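Local atomic coordinates of IclR family transcriptional regulator (Brucella abortus, PDB entry 5WHM), a protein that probably binds promoter DNA through a helix-turn-helix domain and represses transcription, as an IclR-type regulator whose C-terminal domain is of the effector-sensing kind. Residues C[115-129]-C[230-242]. Residues are numbered along the deposited sequence; the frame is centred on the assembly and turned at random.
With ACY (acetic acid), chain J.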
ATOM      1  N   ALA C 115      10.158  19.670  18.166  1.00 48.03           N
ATOM      2  CA  ALA C 115      11.503  19.375  17.690  1.00 48.39           C
ATOM      3  C   ALA C 115      11.787  19.960  16.318  1.00 50.98           C
ATOM      4  O   ALA C 115      12.942  19.889  15.865  1.00 43.76           O
ATOM      5  CB  ALA C 115      11.733  17.858  17.637  1.00 46.08           C
ATOM      6  N   LYS C 116      10.758  20.480  15.639  1.00 50.02           N
ATOM      7  CA  LYS C 116      10.841  20.932  14.247  1.00 51.55           C
ATOM      8  C   LYS C 116      11.443  19.849  13.353  1.00 49.39           C
ATOM      9  O   LYS C 116      12.278  20.107  12.487  1.00 50.87           O
ATOM     10  CB  LYS C 116      11.617  22.253  14.142  1.00 59.19           C
ATOM     11  CG  LYS C 116      11.084  23.336  15.078  1.00 61.06           C
ATOM     12  CD  LYS C 116      11.627  24.712  14.728  1.00 69.56           C
ATOM     13  CE  LYS C 116      10.983  25.797  15.586  1.00 77.66           C
ATOM     14  NZ  LYS C 116       9.492  25.742  15.510  1.00 79.48           N
ATOM     15  N   ALA C 117      10.986  18.617  13.557  1.00 46.18           N
ATOM     16  CA  ALA C 117      11.554  17.488  12.845  1.00 44.20           C
ATOM     17  C   ALA C 117      10.485  16.405  12.678  1.00 41.52           C
ATOM     18  O   ALA C 117       9.489  16.375  13.401  1.00 54.38           O
ATOM     19  CB  ALA C 117      12.771  16.933  13.584  1.00 43.51           C
ATOM     20  N   ALA C 118      10.729  15.488  11.751  1.00 40.18           N
ATOM     21  CA  ALA C 118       9.763  14.427  11.468  1.00 37.96           C
ATOM     22  C   ALA C 118       9.749  13.343  12.556  1.00 48.64           C
ATOM     23  O   ALA C 118      10.801  12.895  13.029  1.00 35.41           O
ATOM     24  CB  ALA C 118      10.067  13.799  10.109  1.00 44.66           C
ATOM     25  N   VAL C 119       8.548  12.923  12.948  1.00 34.69           N
ATOM     26  CA  VAL C 119       8.339  11.825  13.891  1.00 32.96           C
ATOM     27  C   VAL C 119       7.588  10.727  13.141  1.00 31.49           C
ATOM     28  O   VAL C 119       6.604  11.017  12.443  1.00 31.88           O
ATOM     29  CB  VAL C 119       7.562  12.287  15.138  1.00 33.50           C
ATOM     30  CG1 VAL C 119       7.270  11.151  16.095  1.00 32.15           C
ATOM     31  CG2 VAL C 119       8.374  13.427  15.879  1.00 35.29           C
ATOM     32  N   ALA C 120       8.072   9.484  13.253  1.00 30.15           N
ATOM     33  CA  ALA C 120       7.514   8.379  12.475  1.00 29.04           C
ATOM     34  C   ALA C 120       7.235   7.191  13.384  1.00 28.02           C
ATOM     35  O   ALA C 120       7.798   7.064  14.485  1.00 28.34           O
ATOM     36  CB  ALA C 120       8.445   7.951  11.312  1.00 29.01           C
HETATM   37  N   MSE C 121       6.350   6.325  12.898  1.00 27.37           N
HETATM   38  CA  MSE C 121       6.053   5.054  13.515  1.00 33.28           C
HETATM   39  C   MSE C 121       6.323   3.934  12.475  1.00 26.25           C
HETATM   40  O   MSE C 121       5.889   4.051  11.338  1.00 26.26           O
HETATM   41  CB  MSE C 121       4.606   5.010  13.997  1.00 29.88           C
HETATM   42  CG  MSE C 121       4.207   3.695  14.630  1.00 31.18           C
HETATM   43 SE   MSE C 121       2.322   3.711  15.184  0.77 38.13          SE
HETATM   44  CE  MSE C 121       1.393   3.881  13.441  1.00 33.12           C
ATOM     45  N   ALA C 122       7.072   2.902  12.878  1.00 27.85           N
ATOM     46  CA  ALA C 122       7.579   1.891  11.955  1.00 32.67           C
ATOM     47  C   ALA C 122       7.456   0.509  12.582  1.00 32.08           C
ATOM     48  O   ALA C 122       7.380   0.373  13.805  1.00 27.30           O
ATOM     49  CB  ALA C 122       9.050   2.151  11.578  1.00 29.25           C
ATOM     50  N   ALA C 123       7.447  -0.525  11.726  1.00 27.04           N
ATOM     51  CA  ALA C 123       7.550  -1.910  12.178  1.00 27.14           C
ATOM     52  C   ALA C 123       8.382  -2.696  11.161  1.00 29.21           C
ATOM     53  O   ALA C 123       8.547  -2.284  10.006  1.00 28.27           O
ATOM     54  CB  ALA C 123       6.163  -2.561  12.354  1.00 29.18           C
ATOM     55  N   ARG C 124       8.907  -3.832  11.603  1.00 29.14           N
ATOM     56  CA  ARG C 124       9.845  -4.587  10.789  1.00 31.41           C
ATOM     57  C   ARG C 124       9.124  -5.447   9.755  1.00 30.17           C
ATOM     58  O   ARG C 124       8.079  -6.039  10.047  1.00 30.31           O
ATOM     59  CB  ARG C 124      10.706  -5.480  11.675  1.00 31.42           C
ATOM     60  CG  ARG C 124      11.744  -6.267  10.898  1.00 34.79           C
ATOM     61  CD  ARG C 124      12.665  -7.059  11.833  1.00 36.55           C
ATOM     62  NE  ARG C 124      11.970  -8.176  12.475  1.00 36.73           N
ATOM     63  CZ  ARG C 124      11.865  -9.395  11.948  1.00 42.00           C
ATOM     64  NH1 ARG C 124      12.380  -9.667  10.751  1.00 38.35           N
ATOM     65  NH2 ARG C 124      11.229 -10.343  12.611  1.00 44.17           N
ATOM     66  N   ASP C 125       9.700  -5.523   8.550  1.00 30.59           N
ATOM     67  CA  ASP C 125       9.369  -6.562   7.559  1.00 31.57           C
ATOM     68  C   ASP C 125      10.691  -7.096   7.013  1.00 35.68           C
ATOM     69  O   ASP C 125      11.426  -6.362   6.337  1.00 33.13           O
ATOM     70  CB  ASP C 125       8.457  -6.035   6.422  1.00 30.77           C
ATOM     71  CG  ASP C 125       8.221  -7.105   5.298  1.00 41.03           C
ATOM     72  OD1 ASP C 125       8.794  -6.997   4.189  1.00 38.18           O
ATOM     73  OD2 ASP C 125       7.471  -8.082   5.540  1.00 38.02           O
ATOM     74  N   ARG C 126      10.999  -8.357   7.344  1.00 34.93           N
ATOM     75  CA  ARG C 126      12.248  -9.051   7.022  1.00 38.89           C
ATOM     76  C   ARG C 126      13.441  -8.266   7.546  1.00 39.65           C
ATOM     77  O   ARG C 126      13.607  -8.156   8.763  1.00 37.82           O
ATOM     78  CB  ARG C 126      12.392  -9.329   5.520  1.00 37.97           C
ATOM     79  CG  ARG C 126      11.453 -10.411   5.050  1.00 48.95           C
ATOM     80  CD  ARG C 126      11.900 -11.013   3.734  1.00 51.45           C
ATOM     81  NE  ARG C 126      10.827 -11.831   3.214  1.00 54.62           N
ATOM     82  CZ  ARG C 126      10.883 -12.502   2.075  1.00 54.85           C
ATOM     83  NH1 ARG C 126      11.971 -12.452   1.308  1.00 52.32           N
ATOM     84  NH2 ARG C 126       9.840 -13.215   1.712  1.00 59.84           N
ATOM     85  N   LEU C 127      14.262  -7.705   6.655  1.00 38.71           N
ATOM     86  CA  LEU C 127      15.454  -6.969   7.081  1.00 39.74           C
ATOM     87  C   LEU C 127      15.302  -5.455   6.908  1.00 39.76           C
ATOM     88  O   LEU C 127      16.305  -4.740   6.809  1.00 42.67           O
ATOM     89  CB  LEU C 127      16.688  -7.484   6.328  1.00 40.63           C
ATOM     90  CG  LEU C 127      16.992  -8.988   6.474  1.00 49.71           C
ATOM     91  CD1 LEU C 127      18.051  -9.490   5.473  1.00 45.92           C
ATOM     92  CD2 LEU C 127      17.420  -9.320   7.900  1.00 47.31           C
ATOM     93  N   SER C 128      14.062  -4.947   6.882  1.00 34.98           N
ATOM     94  CA  SER C 128      13.792  -3.522   6.749  1.00 34.56           C
ATOM     95  C   SER C 128      12.764  -3.074   7.788  1.00 34.31           C
ATOM     96  O   SER C 128      12.006  -3.878   8.335  1.00 33.59           O
ATOM     97  CB  SER C 128      13.278  -3.180   5.331  1.00 35.35           C
ATOM     98  OG  SER C 128      14.254  -3.469   4.333  1.00 37.14           O
HETATM   99  N   MSE C 129      12.770  -1.775   8.069  1.00 30.40           N
HETATM  100  CA  MSE C 129      11.730  -1.104   8.854  1.00 29.02           C
HETATM  101  C   MSE C 129      10.800  -0.412   7.874  1.00 28.97           C
HETATM  102  O   MSE C 129      11.262   0.250   6.954  1.00 32.36           O
HETATM  103  CB  MSE C 129      12.352  -0.084   9.838  1.00 29.03           C
HETATM  104  CG  MSE C 129      13.279  -0.709  10.909  1.00 35.62           C
HETATM  105 SE   MSE C 129      12.452  -2.173  11.925  0.68 36.09          SE
HETATM  106  CE  MSE C 129      11.116  -1.136  12.882  1.00 28.56           C
ATOM    107  N   VAL C 230       6.461  -5.374  17.841  1.00 47.67           N
ATOM    108  CA  VAL C 230       7.319  -4.259  18.231  1.00 41.67           C
ATOM    109  C   VAL C 230       7.051  -3.090  17.283  1.00 42.77           C
ATOM    110  O   VAL C 230       7.348  -3.166  16.085  1.00 47.30           O
ATOM    111  CB  VAL C 230       8.796  -4.658  18.216  1.00 46.67           C
ATOM    112  CG1 VAL C 230       9.648  -3.550  18.847  1.00 43.58           C
ATOM    113  CG2 VAL C 230       8.987  -5.949  18.989  1.00 56.18           C
ATOM    114  N   LEU C 231       6.453  -2.018  17.799  1.00 33.71           N
ATOM    115  CA  LEU C 231       6.404  -0.769  17.054  1.00 33.61           C
ATOM    116  C   LEU C 231       7.583   0.093  17.487  1.00 34.19           C
ATOM    117  O   LEU C 231       8.080  -0.030  18.603  1.00 34.88           O
ATOM    118  CB  LEU C 231       5.098  -0.013  17.302  1.00 34.51           C
ATOM    119  CG  LEU C 231       3.800  -0.705  16.959  1.00 39.02           C
ATOM    120  CD1 LEU C 231       2.620   0.121  17.494  1.00 43.00           C
ATOM    121  CD2 LEU C 231       3.718  -0.901  15.445  1.00 36.04           C
ATOM    122  N   VAL C 232       8.076   0.928  16.584  1.00 30.00           N
ATOM    123  CA  VAL C 232       9.211   1.776  16.936  1.00 27.90           C
ATOM    124  C   VAL C 232       8.869   3.192  16.513  1.00 26.98           C
ATOM    125  O   VAL C 232       8.358   3.401  15.404  1.00 30.20           O
ATOM    126  CB  VAL C 232      10.524   1.323  16.268  1.00 28.51           C
ATOM    127  CG1 VAL C 232      11.683   2.143  16.849  1.00 29.70           C
ATOM    128  CG2 VAL C 232      10.757  -0.181  16.453  1.00 32.17           C
ATOM    129  N   PHE C 233       9.155   4.161  17.391  1.00 26.84           N
ATOM    130  CA  PHE C 233       8.928   5.568  17.097  1.00 33.06           C
ATOM    131  C   PHE C 233      10.261   6.277  16.975  1.00 30.24           C
ATOM    132  O   PHE C 233      11.187   6.001  17.741  1.00 31.65           O
ATOM    133  CB  PHE C 233       8.045   6.202  18.177  1.00 27.68           C
ATOM    134  CG  PHE C 233       6.692   5.548  18.276  1.00 30.03           C
ATOM    135  CD1 PHE C 233       6.529   4.366  19.010  1.00 31.63           C
ATOM    136  CD2 PHE C 233       5.600   6.060  17.563  1.00 30.89           C
ATOM    137  CE1 PHE C 233       5.265   3.707  19.042  1.00 32.01           C
ATOM    138  CE2 PHE C 233       4.346   5.433  17.611  1.00 30.42           C
ATOM    139  CZ  PHE C 233       4.171   4.261  18.367  1.00 30.80           C
ATOM    140  N   ASN C 234      10.399   7.151  15.984  1.00 30.59           N
ATOM    141  CA  ASN C 234      11.656   7.874  15.881  1.00 27.67           C
ATOM    142  C   ASN C 234      11.394   9.359  15.692  1.00 33.50           C
ATOM    143  O   ASN C 234      10.263   9.817  15.490  1.00 32.14           O
ATOM    144  CB  ASN C 234      12.575   7.339  14.755  1.00 27.13           C
ATOM    145  CG  ASN C 234      12.078   7.683  13.343  1.00 34.07           C
ATOM    146  OD1 ASN C 234      11.045   8.322  13.157  1.00 39.09           O
ATOM    147  ND2 ASN C 234      12.835   7.250  12.334  1.00 37.49           N
ATOM    148  N   CYS C 235      12.476  10.116  15.794  1.00 34.26           N
ATOM    149  CA  CYS C 235      12.432  11.548  15.562  1.00 32.80           C
ATOM    150  C   CYS C 235      13.793  11.882  14.986  1.00 38.14           C
ATOM    151  O   CYS C 235      14.816  11.557  15.601  1.00 35.27           O
ATOM    152  CB  CYS C 235      12.155  12.303  16.856  1.00 35.54           C
ATOM    153  SG  CYS C 235      12.160  14.115  16.635  1.00 39.38           S
ATOM    154  N   GLY C 236      13.822  12.479  13.805  1.00 37.32           N
ATOM    155  CA  GLY C 236      15.104  12.604  13.131  1.00 35.41           C
ATOM    156  C   GLY C 236      15.017  13.720  12.122  1.00 42.00           C
ATOM    157  O   GLY C 236      13.942  14.257  11.855  1.00 39.58           O
ATOM    158  N   GLY C 237      16.173  14.082  11.574  1.00 45.02           N
ATOM    159  CA  GLY C 237      16.228  15.153  10.611  1.00 42.24           C
ATOM    160  C   GLY C 237      17.645  15.593  10.324  1.00 43.86           C
ATOM    161  O   GLY C 237      18.610  14.889  10.625  1.00 39.61           O
ATOM    162  N   PRO C 238      17.787  16.759   9.696  1.00 43.59           N
ATOM    163  CA  PRO C 238      19.118  17.272   9.357  1.00 42.53           C
ATOM    164  C   PRO C 238      20.025  17.337  10.578  1.00 44.84           C
ATOM    165  O   PRO C 238      19.642  17.836  11.637  1.00 42.41           O
ATOM    166  CB  PRO C 238      18.826  18.670   8.789  1.00 46.50           C
ATOM    167  CG  PRO C 238      17.279  18.751   8.640  1.00 46.21           C
ATOM    168  CD  PRO C 238      16.729  17.393   8.885  1.00 42.76           C
ATOM    169  N   SER C 239      21.239  16.816  10.410  1.00 48.25           N
ATOM    170  CA  SER C 239      22.168  16.700  11.522  1.00 49.80           C
ATOM    171  C   SER C 239      22.514  18.057  12.111  1.00 53.29           C
ATOM    172  O   SER C 239      22.720  18.165  13.323  1.00 53.16           O
ATOM    173  CB  SER C 239      23.423  15.974  11.057  1.00 52.78           C
ATOM    174  OG  SER C 239      23.955  16.628   9.926  1.00 55.85           O
ATOM    175  N   PHE C 240      22.558  19.109  11.285  1.00 56.31           N
ATOM    176  CA  PHE C 240      22.850  20.437  11.821  1.00 58.23           C
ATOM    177  C   PHE C 240      21.733  20.926  12.739  1.00 55.13           C
ATOM    178  O   PHE C 240      21.971  21.758  13.613  1.00 55.14           O
ATOM    179  CB  PHE C 240      23.098  21.438  10.680  1.00 63.27           C
ATOM    180  CG  PHE C 240      21.831  21.998  10.053  1.00 67.32           C
ATOM    181  CD1 PHE C 240      21.267  23.184  10.524  1.00 72.42           C
ATOM    182  CD2 PHE C 240      21.211  21.349   8.981  1.00 66.20           C
ATOM    183  CE1 PHE C 240      20.103  23.709   9.952  1.00 71.99           C
ATOM    184  CE2 PHE C 240      20.048  21.871   8.400  1.00 65.70           C
ATOM    185  CZ  PHE C 240      19.495  23.046   8.890  1.00 68.56           C
ATOM    186  N   GLN C 241      20.514  20.423  12.560  1.00 52.88           N
ATOM    187  CA  GLN C 241      19.403  20.828  13.410  1.00 54.11           C
ATOM    188  C   GLN C 241      19.286  19.983  14.670  1.00 51.86           C
ATOM    189  O   GLN C 241      18.821  20.478  15.709  1.00 52.75           O
ATOM    190  CB  GLN C 241      18.106  20.732  12.617  1.00 57.21           C
ATOM    191  CG  GLN C 241      16.869  20.910  13.429  1.00 62.59           C
ATOM    192  CD  GLN C 241      15.630  20.785  12.578  1.00 68.26           C
ATOM    193  OE1 GLN C 241      15.710  20.592  11.361  1.00 70.41           O
ATOM    194  NE2 GLN C 241      14.474  20.891  13.212  1.00 69.48           N
ATOM    195  N   LEU C 242      19.717  18.724  14.603  1.00 45.56           N
ATOM    196  CA  LEU C 242      19.554  17.752  15.686  1.00 45.84           C
ATOM    197  C   LEU C 242      20.910  17.160  16.032  1.00 44.59           C
ATOM    198  O   LEU C 242      21.205  16.015  15.680  1.00 42.86           O
ATOM    199  CB  LEU C 242      18.580  16.637  15.295  1.00 40.68           C
ATOM    200  CG  LEU C 242      17.128  17.041  15.029  1.00 43.08           C
ATOM    201  CD1 LEU C 242      16.361  15.879  14.421  1.00 38.02           C
ATOM    202  CD2 LEU C 242      16.471  17.483  16.328  1.00 41.78           C
TER
HETATM  203  C   ACY J 302      16.631   6.675  11.360  1.00 38.54           C
HETATM  204  O   ACY J 302      15.811   6.120  12.136  1.00 40.29           O
HETATM  205  OXT ACY J 302      17.885   6.571  11.458  1.00 36.10           O
HETATM  206  CH3 ACY J 302      16.081   7.513  10.238  1.00 35.90           C
HETATM  207  O   HOH W   1      11.345  10.555  11.803  1.00 27.66           O
HETATM  208  O   HOH W   2      12.881  16.023  10.094  1.00 47.82           O
HETATM  209  O   HOH W   3       8.534  -4.838  14.112  1.00 39.65           O
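The Phe-233 ring meets Met-121 obliquely, the two side chains running alongside each other, Met-121 CG lying 3.5 Å from Phe-233 CE2. Met-121 is modelled as selenomethionine and makes a Met-aromatic contact, its SE 4.6 Å from the centroid of the Phe-233 ring. It reaches along the ring because its CG stands anti to the backbone N (chi1 179°) and the chain stays extended until it bends at chi3. On the other face of the sheet, towards helix 157-165, the Asn-234 amide is held by several partners. Its OD1 takes a weak bond from Ala-120 N and one from a water that also donates to Ala-118 O; its ND2 donates to Tyr-131 OH and, at 3.2 Å from ACY O, to an acetic acid molecule, probably from the crystallisation liquor, that Ser-157 OG and Val-158 N also bind. At the guanidinium edge of Arg-124, NH1 donates in plane to a lone pair of Arg-126 O (2.8 Å). Strands 118-125 and 230-238 are antiparallel neighbours in the middle of the sheet of the GAF-like IclR C-terminal domain; Ala-120 with Asn-234 and Ala-122 with Val-232 are hydrogen-bonded pairs, Met-121 with Phe-233 a non-hydrogen-bonded one. Beside Phe-233, Cys-235 SG touches Val-119 CG2 and Ala-115 CB, both at 3.9 Å. On the Asn-234 side, the Met-129 side chain crosses that of Val-232 at about a right angle, CE 3.7 Å from CG2.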